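Local coordinates for protein oligogalacturonate-specific porin kdgM (PDB 4FQE) that forms a monomeric outer-membrane porin specific for oligogalacturonides, the acidic sugar chains it lets into the bacterium, at residues F70-L82 against N90-T102. Numbering follows the deposited sequence.
With C8E ((hydroxyethyloxy)tri(ethyloxy)octane), chain H; C8E ((hydroxyethyloxy)tri(ethyloxy)octane), chain E.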
ATOM      1  N   PHE A  70      12.222  14.346   9.379  1.00 30.67           N
ATOM      2  CA  PHE A  70      13.329  15.275   9.544  1.00 31.20           C
ATOM      3  C   PHE A  70      12.841  16.705   9.593  1.00 31.41           C
ATOM      4  O   PHE A  70      13.386  17.515  10.331  1.00 32.34           O
ATOM      5  CB  PHE A  70      14.345  15.140   8.419  1.00 31.58           C
ATOM      6  CG  PHE A  70      15.007  13.801   8.371  1.00 31.18           C
ATOM      7  CD1 PHE A  70      16.077  13.517   9.195  1.00 31.65           C
ATOM      8  CD2 PHE A  70      14.569  12.829   7.477  1.00 30.59           C
ATOM      9  CE1 PHE A  70      16.689  12.278   9.154  1.00 31.37           C
ATOM     10  CE2 PHE A  70      15.181  11.589   7.423  1.00 30.16           C
ATOM     11  CZ  PHE A  70      16.248  11.315   8.260  1.00 30.80           C
ATOM     12  N   ASN A  71      11.848  16.996   8.761  1.00 30.56           N
ATOM     13  CA  ASN A  71      11.240  18.324   8.629  1.00 31.23           C
ATOM     14  C   ASN A  71       9.971  18.170   7.808  1.00 30.74           C
ATOM     15  O   ASN A  71       9.572  17.049   7.531  1.00 29.72           O
ATOM     16  CB  ASN A  71      12.221  19.297   7.977  1.00 31.67           C
ATOM     17  CG  ASN A  71      12.788  18.766   6.676  1.00 30.86           C
ATOM     18  OD1 ASN A  71      12.053  18.248   5.808  1.00 29.03           O
ATOM     19  ND2 ASN A  71      14.101  18.906   6.522  1.00 31.29           N
ATOM     20  N   SER A  72       9.354  19.278   7.409  1.00 31.75           N
ATOM     21  CA  SER A  72       8.085  19.253   6.661  1.00 31.26           C
ATOM     22  C   SER A  72       8.150  18.625   5.254  1.00 30.01           C
ATOM     23  O   SER A  72       7.118  18.250   4.673  1.00 29.61           O
ATOM     24  CB  SER A  72       7.510  20.674   6.566  1.00 32.38           C
ATOM     25  OG  SER A  72       8.313  21.525   5.767  1.00 33.72           O
ATOM     26  N   VAL A  73       9.355  18.483   4.720  1.00 29.09           N
ATOM     27  CA  VAL A  73       9.549  17.898   3.416  1.00 27.94           C
ATOM     28  C   VAL A  73       9.958  16.428   3.440  1.00 26.61           C
ATOM     29  O   VAL A  73       9.322  15.614   2.780  1.00 25.40           O
ATOM     30  CB  VAL A  73      10.594  18.697   2.616  1.00 28.82           C
ATOM     31  CG1 VAL A  73      10.804  18.077   1.245  1.00 28.20           C
ATOM     32  CG2 VAL A  73      10.159  20.170   2.475  1.00 30.23           C
ATOM     33  N   PHE A  74      11.032  16.084   4.164  1.00 26.55           N
ATOM     34  CA  PHE A  74      11.619  14.729   4.065  1.00 25.96           C
ATOM     35  C   PHE A  74      11.265  13.879   5.290  1.00 25.46           C
ATOM     36  O   PHE A  74      11.289  14.371   6.415  1.00 25.69           O
ATOM     37  CB  PHE A  74      13.163  14.795   3.914  1.00 26.90           C
ATOM     38  CG  PHE A  74      13.628  15.417   2.626  1.00 27.71           C
ATOM     39  CD1 PHE A  74      13.306  14.833   1.395  1.00 27.23           C
ATOM     40  CD2 PHE A  74      14.355  16.613   2.625  1.00 28.66           C
ATOM     41  CE1 PHE A  74      13.726  15.414   0.209  1.00 27.66           C
ATOM     42  CE2 PHE A  74      14.753  17.199   1.442  1.00 29.28           C
ATOM     43  CZ  PHE A  74      14.453  16.598   0.235  1.00 28.67           C
ATOM     44  N   SER A  75      10.932  12.607   5.061  1.00 24.69           N
ATOM     45  CA  SER A  75      10.745  11.651   6.134  1.00 24.73           C
ATOM     46  C   SER A  75      11.279  10.272   5.715  1.00 24.37           C
ATOM     47  O   SER A  75      11.421   9.984   4.539  1.00 24.18           O
ATOM     48  CB  SER A  75       9.260  11.562   6.524  1.00 24.74           C
ATOM     49  OG  SER A  75       8.485  11.099   5.437  1.00 23.86           O
ATOM     50  N   ILE A  76      11.629   9.452   6.692  1.00 24.57           N
ATOM     51  CA  ILE A  76      12.040   8.083   6.435  0.50 24.57           C
ATOM     52  C   ILE A  76      11.280   7.156   7.379  1.00 24.34           C
ATOM     53  O   ILE A  76      11.079   7.496   8.559  1.00 24.56           O
ATOM     54  CB  ILE A  76      13.550   7.891   6.610  0.50 25.17           C
ATOM     55  CG1 ILE A  76      13.987   8.340   8.002  0.50 25.88           C
ATOM     56  CG2 ILE A  76      14.290   8.660   5.529  0.50 25.67           C
ATOM     57  CD1 ILE A  76      15.418   8.007   8.299  0.50 26.88           C
ATOM     58  N   GLU A  77      10.841   6.009   6.833  1.00 23.97           N
ATOM     59  CA  GLU A  77       9.982   5.025   7.522  1.00 24.02           C
ATOM     60  C   GLU A  77      10.545   3.607   7.410  1.00 24.00           C
ATOM     61  O   GLU A  77      10.363   2.962   6.390  1.00 24.19           O
ATOM     62  CB  GLU A  77       8.560   5.050   6.935  1.00 23.85           C
ATOM     63  CG  GLU A  77       7.601   4.003   7.534  1.00 23.86           C
ATOM     64  CD  GLU A  77       6.267   3.932   6.797  1.00 23.88           C
ATOM     65  OE1 GLU A  77       5.436   3.086   7.156  1.00 24.18           O
ATOM     66  OE2 GLU A  77       6.030   4.700   5.850  1.00 24.80           O
ATOM     67  N   PRO A  78      11.249   3.117   8.452  1.00 24.68           N
ATOM     68  CA  PRO A  78      11.643   1.716   8.452  1.00 24.66           C
ATOM     69  C   PRO A  78      10.454   0.902   8.908  1.00 24.68           C
ATOM     70  O   PRO A  78       9.655   1.389   9.698  1.00 26.18           O
ATOM     71  CB  PRO A  78      12.773   1.655   9.474  1.00 25.61           C
ATOM     72  CG  PRO A  78      12.580   2.838  10.349  1.00 25.74           C
ATOM     73  CD  PRO A  78      11.955   3.886   9.488  1.00 25.40           C
ATOM     74  N   GLY A  79      10.306  -0.304   8.396  1.00 23.56           N
ATOM     75  CA  GLY A  79       9.130  -1.078   8.727  1.00 22.85           C
ATOM     76  C   GLY A  79       9.480  -2.528   8.743  1.00 22.72           C
ATOM     77  O   GLY A  79      10.443  -2.940   8.132  1.00 22.57           O
ATOM     78  N   PHE A  80       8.645  -3.272   9.443  1.00 23.40           N
ATOM     79  CA  PHE A  80       8.780  -4.702   9.683  1.00 24.03           C
ATOM     80  C   PHE A  80       7.435  -5.314   9.332  1.00 23.17           C
ATOM     81  O   PHE A  80       6.427  -4.850   9.825  1.00 22.34           O
ATOM     82  CB  PHE A  80       9.046  -4.922  11.172  1.00 25.11           C
ATOM     83  CG  PHE A  80       9.094  -6.361  11.569  1.00 27.12           C
ATOM     84  CD1 PHE A  80      10.254  -7.091  11.438  1.00 28.57           C
ATOM     85  CD2 PHE A  80       7.964  -6.992  12.068  1.00 28.28           C
ATOM     86  CE1 PHE A  80      10.282  -8.426  11.808  1.00 28.98           C
ATOM     87  CE2 PHE A  80       7.989  -8.331  12.433  1.00 29.02           C
ATOM     88  CZ  PHE A  80       9.159  -9.040  12.282  1.00 29.50           C
ATOM     89  N   SER A  81       7.420  -6.380   8.538  1.00 23.59           N
ATOM     90  CA  SER A  81       6.163  -7.089   8.244  1.00 23.63           C
ATOM     91  C   SER A  81       6.368  -8.591   8.104  1.00 23.99           C
ATOM     92  O   SER A  81       7.419  -9.059   7.673  1.00 24.28           O
ATOM     93  CB  SER A  81       5.465  -6.546   7.019  1.00 24.31           C
ATOM     94  OG  SER A  81       6.266  -6.561   5.859  1.00 25.45           O
ATOM     95  N   LEU A  82       5.371  -9.332   8.534  1.00 23.77           N
ATOM     96  CA  LEU A  82       5.372 -10.792   8.429  1.00 24.99           C
ATOM     97  C   LEU A  82       4.028 -11.113   7.842  1.00 26.14           C
ATOM     98  O   LEU A  82       3.040 -10.593   8.320  1.00 25.77           O
ATOM     99  CB  LEU A  82       5.449 -11.434   9.787  1.00 25.03           C
ATOM    100  CG  LEU A  82       6.746 -11.278  10.561  1.00 24.87           C
ATOM    101  CD1 LEU A  82       6.543 -12.028  11.894  1.00 25.60           C
ATOM    102  CD2 LEU A  82       7.904 -11.837   9.747  1.00 24.87           C
ATOM    103  N   ASN A  90       6.112 -14.749   4.070  1.00 38.92           N
ATOM    104  CA  ASN A  90       7.293 -13.953   3.853  1.00 36.28           C
ATOM    105  C   ASN A  90       7.495 -12.990   4.975  1.00 31.01           C
ATOM    106  O   ASN A  90       6.555 -12.520   5.595  1.00 29.27           O
ATOM    107  CB  ASN A  90       7.244 -13.141   2.505  1.00 39.08           C
ATOM    108  CG  ASN A  90       5.847 -12.699   2.118  1.00 41.80           C
ATOM    109  OD1 ASN A  90       5.560 -12.379   0.935  1.00 43.14           O
ATOM    110  ND2 ASN A  90       4.951 -12.677   3.098  1.00 41.49           N
ATOM    111  N   TYR A  91       8.757 -12.731   5.203  1.00 29.02           N
ATOM    112  CA  TYR A  91       9.241 -11.650   6.032  1.00 26.89           C
ATOM    113  C   TYR A  91       9.666 -10.551   5.043  1.00 25.50           C
ATOM    114  O   TYR A  91      10.463 -10.787   4.165  1.00 24.85           O
ATOM    115  CB  TYR A  91      10.426 -12.137   6.858  1.00 27.28           C
ATOM    116  CG  TYR A  91      11.260 -11.054   7.464  1.00 26.27           C
ATOM    117  CD1 TYR A  91      10.674 -10.003   8.154  1.00 25.71           C
ATOM    118  CD2 TYR A  91      12.633 -11.071   7.354  1.00 26.87           C
ATOM    119  CE1 TYR A  91      11.444  -8.988   8.704  1.00 25.19           C
ATOM    120  CE2 TYR A  91      13.412 -10.074   7.937  1.00 26.48           C
ATOM    121  CZ  TYR A  91      12.800  -9.033   8.605  1.00 25.58           C
ATOM    122  OH  TYR A  91      13.563  -8.023   9.168  1.00 24.90           O
ATOM    123  N   ARG A  92       9.089  -9.369   5.190  1.00 24.73           N
ATOM    124  CA  ARG A  92       9.357  -8.266   4.273  1.00 24.14           C
ATOM    125  C   ARG A  92       9.570  -7.007   5.085  1.00 23.17           C
ATOM    126  O   ARG A  92       8.622  -6.258   5.316  1.00 23.47           O
ATOM    127  CB  ARG A  92       8.186  -8.117   3.298  1.00 24.78           C
ATOM    128  CG  ARG A  92       7.856  -9.388   2.533  1.00 26.07           C
ATOM    129  CD  ARG A  92       6.886  -9.139   1.392  1.00 26.90           C
ATOM    130  NE  ARG A  92       5.542  -8.812   1.857  1.00 27.80           N
ATOM    131  CZ  ARG A  92       4.534  -8.430   1.069  1.00 29.72           C
ATOM    132  NH1 ARG A  92       4.714  -8.282  -0.235  1.00 30.43           N
ATOM    133  NH2 ARG A  92       3.332  -8.171   1.582  1.00 30.50           N
ATOM    134  N   PRO A  93      10.806  -6.773   5.550  1.00 22.73           N
ATOM    135  CA  PRO A  93      11.106  -5.495   6.170  1.00 22.64           C
ATOM    136  C   PRO A  93      11.188  -4.447   5.062  1.00 22.06           C
ATOM    137  O   PRO A  93      11.296  -4.816   3.907  1.00 22.20           O
ATOM    138  CB  PRO A  93      12.499  -5.709   6.766  1.00 22.98           C
ATOM    139  CG  PRO A  93      13.136  -6.653   5.833  1.00 23.53           C
ATOM    140  CD  PRO A  93      12.026  -7.558   5.314  1.00 23.44           C
ATOM    141  N   TYR A  94      11.105  -3.170   5.394  1.00 21.89           N
ATOM    142  CA  TYR A  94      11.225  -2.149   4.351  1.00 21.98           C
ATOM    143  C   TYR A  94      11.739  -0.827   4.845  1.00 22.14           C
ATOM    144  O   TYR A  94      11.731  -0.574   6.034  1.00 22.53           O
ATOM    145  CB  TYR A  94       9.880  -1.939   3.659  1.00 21.80           C
ATOM    146  CG  TYR A  94       8.780  -1.340   4.517  1.00 21.72           C
ATOM    147  CD1 TYR A  94       7.817  -2.153   5.138  1.00 21.91           C
ATOM    148  CD2 TYR A  94       8.686   0.036   4.702  1.00 21.62           C
ATOM    149  CE1 TYR A  94       6.785  -1.597   5.893  1.00 21.71           C
ATOM    150  CE2 TYR A  94       7.675   0.586   5.474  1.00 21.73           C
ATOM    151  CZ  TYR A  94       6.721  -0.233   6.061  1.00 21.78           C
ATOM    152  OH  TYR A  94       5.735   0.319   6.838  1.00 21.64           O
ATOM    153  N   LEU A  95      12.184  -0.003   3.907  1.00 22.34           N
ATOM    154  CA  LEU A  95      12.525   1.399   4.158  1.00 22.67           C
ATOM    155  C   LEU A  95      11.827   2.261   3.088  1.00 22.46           C
ATOM    156  O   LEU A  95      12.031   2.058   1.901  1.00 21.75           O
ATOM    157  CB  LEU A  95      14.032   1.607   4.083  1.00 23.44           C
ATOM    158  CG  LEU A  95      14.586   2.973   4.537  1.00 24.17           C
ATOM    159  CD1 LEU A  95      14.215   3.266   5.988  1.00 24.54           C
ATOM    160  CD2 LEU A  95      16.117   3.043   4.379  1.00 25.08           C
ATOM    161  N   ARG A  96      10.987   3.190   3.529  1.00 23.03           N
ATOM    162  CA  ARG A  96      10.286   4.098   2.621  1.00 23.91           C
ATOM    163  C   ARG A  96      10.730   5.541   2.892  1.00 23.65           C
ATOM    164  O   ARG A  96      10.605   6.034   4.000  1.00 23.41           O
ATOM    165  CB  ARG A  96       8.760   3.969   2.777  1.00 25.19           C
ATOM    166  CG  ARG A  96       7.968   4.944   1.902  1.00 26.81           C
ATOM    167  CD  ARG A  96       6.515   4.523   1.667  1.00 28.83           C
ATOM    168  NE  ARG A  96       5.962   3.867   2.854  1.00 32.46           N
ATOM    169  CZ  ARG A  96       4.960   2.986   2.857  1.00 33.21           C
ATOM    170  NH1 ARG A  96       4.561   2.456   4.005  1.00 36.49           N
ATOM    171  NH2 ARG A  96       4.360   2.618   1.729  1.00 35.42           N
ATOM    172  N   GLY A  97      11.247   6.203   1.876  1.00 23.68           N
ATOM    173  CA  GLY A  97      11.511   7.632   1.954  1.00 24.51           C
ATOM    174  C   GLY A  97      10.417   8.420   1.307  1.00 24.38           C
ATOM    175  O   GLY A  97       9.887   8.007   0.264  1.00 24.41           O
ATOM    176  N   ARG A  98      10.081   9.560   1.899  1.00 24.90           N
ATOM    177  CA  ARG A  98       9.045  10.430   1.363  1.00 25.62           C
ATOM    178  C   ARG A  98       9.510  11.880   1.269  1.00 25.39           C
ATOM    179  O   ARG A  98      10.156  12.396   2.185  1.00 25.42           O
ATOM    180  CB  ARG A  98       7.780  10.342   2.219  1.00 26.68           C
ATOM    181  CG  ARG A  98       6.663  11.257   1.750  1.00 28.82           C
ATOM    182  CD  ARG A  98       5.427  11.178   2.635  1.00 31.47           C
ATOM    183  NE  ARG A  98       4.367  12.039   2.103  1.00 33.86           N
ATOM    184  CZ  ARG A  98       3.194  12.284   2.692  1.00 36.45           C
ATOM    185  NH1 ARG A  98       2.876  11.749   3.884  1.00 39.28           N
ATOM    186  NH2 ARG A  98       2.333  13.086   2.090  1.00 37.45           N
ATOM    187  N   ALA A  99       9.180  12.534   0.152  1.00 25.08           N
ATOM    188  CA  ALA A  99       9.418  13.974  -0.012  1.00 25.98           C
ATOM    189  C   ALA A  99       8.118  14.680  -0.375  1.00 26.73           C
ATOM    190  O   ALA A  99       7.520  14.356  -1.386  1.00 26.00           O
ATOM    191  CB  ALA A  99      10.460  14.218  -1.095  1.00 26.12           C
ATOM    192  N   ASN A 100       7.663  15.589   0.477  1.00 28.16           N
ATOM    193  CA  ASN A 100       6.596  16.517   0.099  1.00 29.69           C
ATOM    194  C   ASN A 100       7.110  17.644  -0.775  1.00 30.34           C
ATOM    195  O   ASN A 100       7.697  18.619  -0.291  1.00 30.80           O
ATOM    196  CB  ASN A 100       5.891  17.064   1.325  1.00 31.13           C
ATOM    197  CG  ASN A 100       5.353  15.969   2.191  1.00 31.00           C
ATOM    198  OD1 ASN A 100       4.643  15.093   1.712  1.00 32.95           O
ATOM    199  ND2 ASN A 100       5.707  15.983   3.466  1.00 31.35           N
ATOM    200  N   VAL A 101       6.906  17.495  -2.080  1.00 30.02           N
ATOM    201  CA  VAL A 101       7.355  18.502  -3.062  1.00 30.76           C
ATOM    202  C   VAL A 101       6.578  19.809  -2.887  1.00 31.72           C
ATOM    203  O   VAL A 101       7.165  20.901  -2.845  1.00 32.56           O
ATOM    204  CB  VAL A 101       7.183  17.987  -4.515  1.00 30.26           C
ATOM    205  CG1 VAL A 101       7.690  19.016  -5.527  1.00 31.06           C
ATOM    206  CG2 VAL A 101       7.891  16.649  -4.683  1.00 29.52           C
ATOM    207  N   THR A 102       5.258  19.695  -2.807  1.00 31.18           N
ATOM    208  CA  THR A 102       4.400  20.802  -2.418  1.00 32.56           C
ATOM    209  C   THR A 102       3.407  20.275  -1.373  1.00 32.85           C
ATOM    210  O   THR A 102       3.428  19.098  -1.021  1.00 32.89           O
ATOM    211  CB  THR A 102       3.584  21.333  -3.611  1.00 32.52           C
ATOM    212  OG1 THR A 102       2.581  20.368  -3.946  1.00 31.26           O
ATOM    213  CG2 THR A 102       4.482  21.594  -4.831  1.00 33.28           C
TER
HETATM  214  C1  C8E H 307      14.771  -3.054   3.912  1.00 53.60           C
HETATM  215  C2  C8E H 307      15.876  -3.314   4.902  1.00 55.77           C
HETATM  216  C3  C8E H 307      16.225  -2.010   5.603  1.00 55.74           C
HETATM  217  C4  C8E H 307      15.042  -1.464   6.391  1.00 56.31           C
HETATM  218  C5  C8E H 307      15.256  -1.548   7.889  1.00 58.51           C
HETATM  219  C6  C8E H 307      14.888  -2.938   8.381  1.00 60.66           C
HETATM  220  C7  C8E H 307      13.544  -2.959   9.093  1.00 63.39           C
HETATM  221  C8  C8E H 307      13.341  -4.273   9.845  1.00 66.74           C
HETATM  222  O9  C8E H 307      13.796  -4.143  11.194  1.00 72.38           O
HETATM  223  C10 C8E H 307      13.686  -5.351  11.957  1.00 70.27           C
HETATM  224  C11 C8E H 307      13.294  -5.010  13.395  1.00 71.30           C
HETATM  225  O12 C8E H 307      11.902  -5.220  13.630  1.00 72.87           O
HETATM  226  C13 C8E H 307      11.356  -4.466  14.718  1.00 73.26           C
HETATM  227  C14 C8E H 307      10.865  -3.100  14.232  1.00 74.48           C
HETATM  228  O15 C8E H 307       9.524  -2.810  14.655  1.00 75.93           O
HETATM  229  C16 C8E H 307       9.290  -1.453  15.076  1.00 73.99           C
HETATM  230  C17 C8E H 307       9.084  -0.493  13.911  1.00 69.22           C
HETATM  231  O18 C8E H 307      10.329   0.121  13.549  1.00 67.31           O
HETATM  232  C19 C8E H 307      10.854  -0.326  12.302  1.00 67.19           C
HETATM  233  C20 C8E H 307      12.319  -0.713  12.443  1.00 69.25           C
HETATM  234  O21 C8E H 307      12.570  -1.984  11.835  1.00 72.65           O
HETATM  235  C1  C8E E 304      14.424   7.085   0.336  1.00 62.96           C
HETATM  236  C2  C8E E 304      15.316   6.103   1.069  1.00 65.05           C
HETATM  237  C3  C8E E 304      14.826   4.664   0.947  1.00 63.15           C
HETATM  238  C4  C8E E 304      14.764   4.206  -0.502  1.00 62.11           C
HETATM  239  C5  C8E E 304      15.520   2.906  -0.749  1.00 61.39           C
HETATM  240  C6  C8E E 304      17.038   3.088  -0.607  1.00 61.04           C
HETATM  241  C7  C8E E 304      17.913   2.317  -1.608  1.00 61.66           C
HETATM  242  C8  C8E E 304      17.214   1.695  -2.818  1.00 60.83           C
HETATM  243  O9  C8E E 304      18.134   0.959  -3.632  1.00 63.50           O
HETATM  244  C10 C8E E 304      17.549   0.402  -4.816  1.00 67.06           C
HETATM  245  C11 C8E E 304      18.019  -1.029  -5.064  1.00 70.10           C
HETATM  246  O12 C8E E 304      18.028  -1.299  -6.475  1.00 77.29           O
HETATM  247  C13 C8E E 304      19.272  -0.959  -7.105  1.00 84.43           C
HETATM  248  C14 C8E E 304      19.093  -0.543  -8.568  1.00 88.00           C
HETATM  249  O15 C8E E 304      17.980   0.350  -8.736  1.00 87.76           O
HETATM  250  C16 C8E E 304      17.227   0.044  -9.915  1.00 86.01           C
HETATM  251  C17 C8E E 304      16.137   1.087 -10.181  1.00 84.51           C
HETATM  252  O18 C8E E 304      15.117   0.539 -11.029  1.00 80.86           O
HETATM  253  C19 C8E E 304      15.552   0.254 -12.363  1.00 81.61           C
HETATM  254  C20 C8E E 304      15.786  -1.249 -12.530  1.00 80.41           C
HETATM  255  O21 C8E E 304      17.117  -1.551 -12.971  1.00 79.45           O
HETATM  256  O   HOH W   1       8.829   8.311   5.127  1.00 38.55           O
HETATM  257  O   HOH W   2       5.137  -9.366   4.787  1.00 37.29           O
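Glu77 reaches across the strand pair on the lumen side of the barrel wall, where Arg96 and Tyr94 share its carboxylate. Its CG lies trans to the backbone N (chi1 177°) and the chain runs on extended beside that of Arg96. Arg96 grips it side-on: NE bonds OE2 at 3.1 Å, and NH1 bonds OE2 and, weakly, OE1. Both nitrogens meet OE2 from one face of the carboxylate, whose plane is turned 35° from the guanidinium. Tyr94 OH donates to OE1 at 2.8 Å, also from above that plane, and a salt bridge from Arg26 reaches OE1 too, so both oxygens of this buried acid are satisfied. The Tyr94 ring lies flat over Gly79, whose CA sits 3.7 Å from the ring centroid in a CH-pi contact.

Reciprocal N-H...O bonds join Ser75 with Arg98, Glu77 with Arg96 and Gly79 with Tyr94; single ones run from Asn100 N to Val73 O and from Arg92 N to Ser81 O. Water 1 joins Ser75 OG to Arg96 O, while water 2 links Ser81 OG to Arg92 NE; Arg92 NH2 has its salt bridge with Glu61. Far from the hairpin turn, in the loop leading into strand 74-85, Asn100 ND2 donates almost straight to Ser72 O (2.9 Å, 169°).

On the outer face, Phe80 CE1 meets Tyr91 CE1 at 3.4 Å, and detergent chains lie against Pro78, Leu95 and Gly97. Polar residues inside and apolar ones outside mark an antiparallel hairpin of a twelve-stranded transmembrane porin barrel.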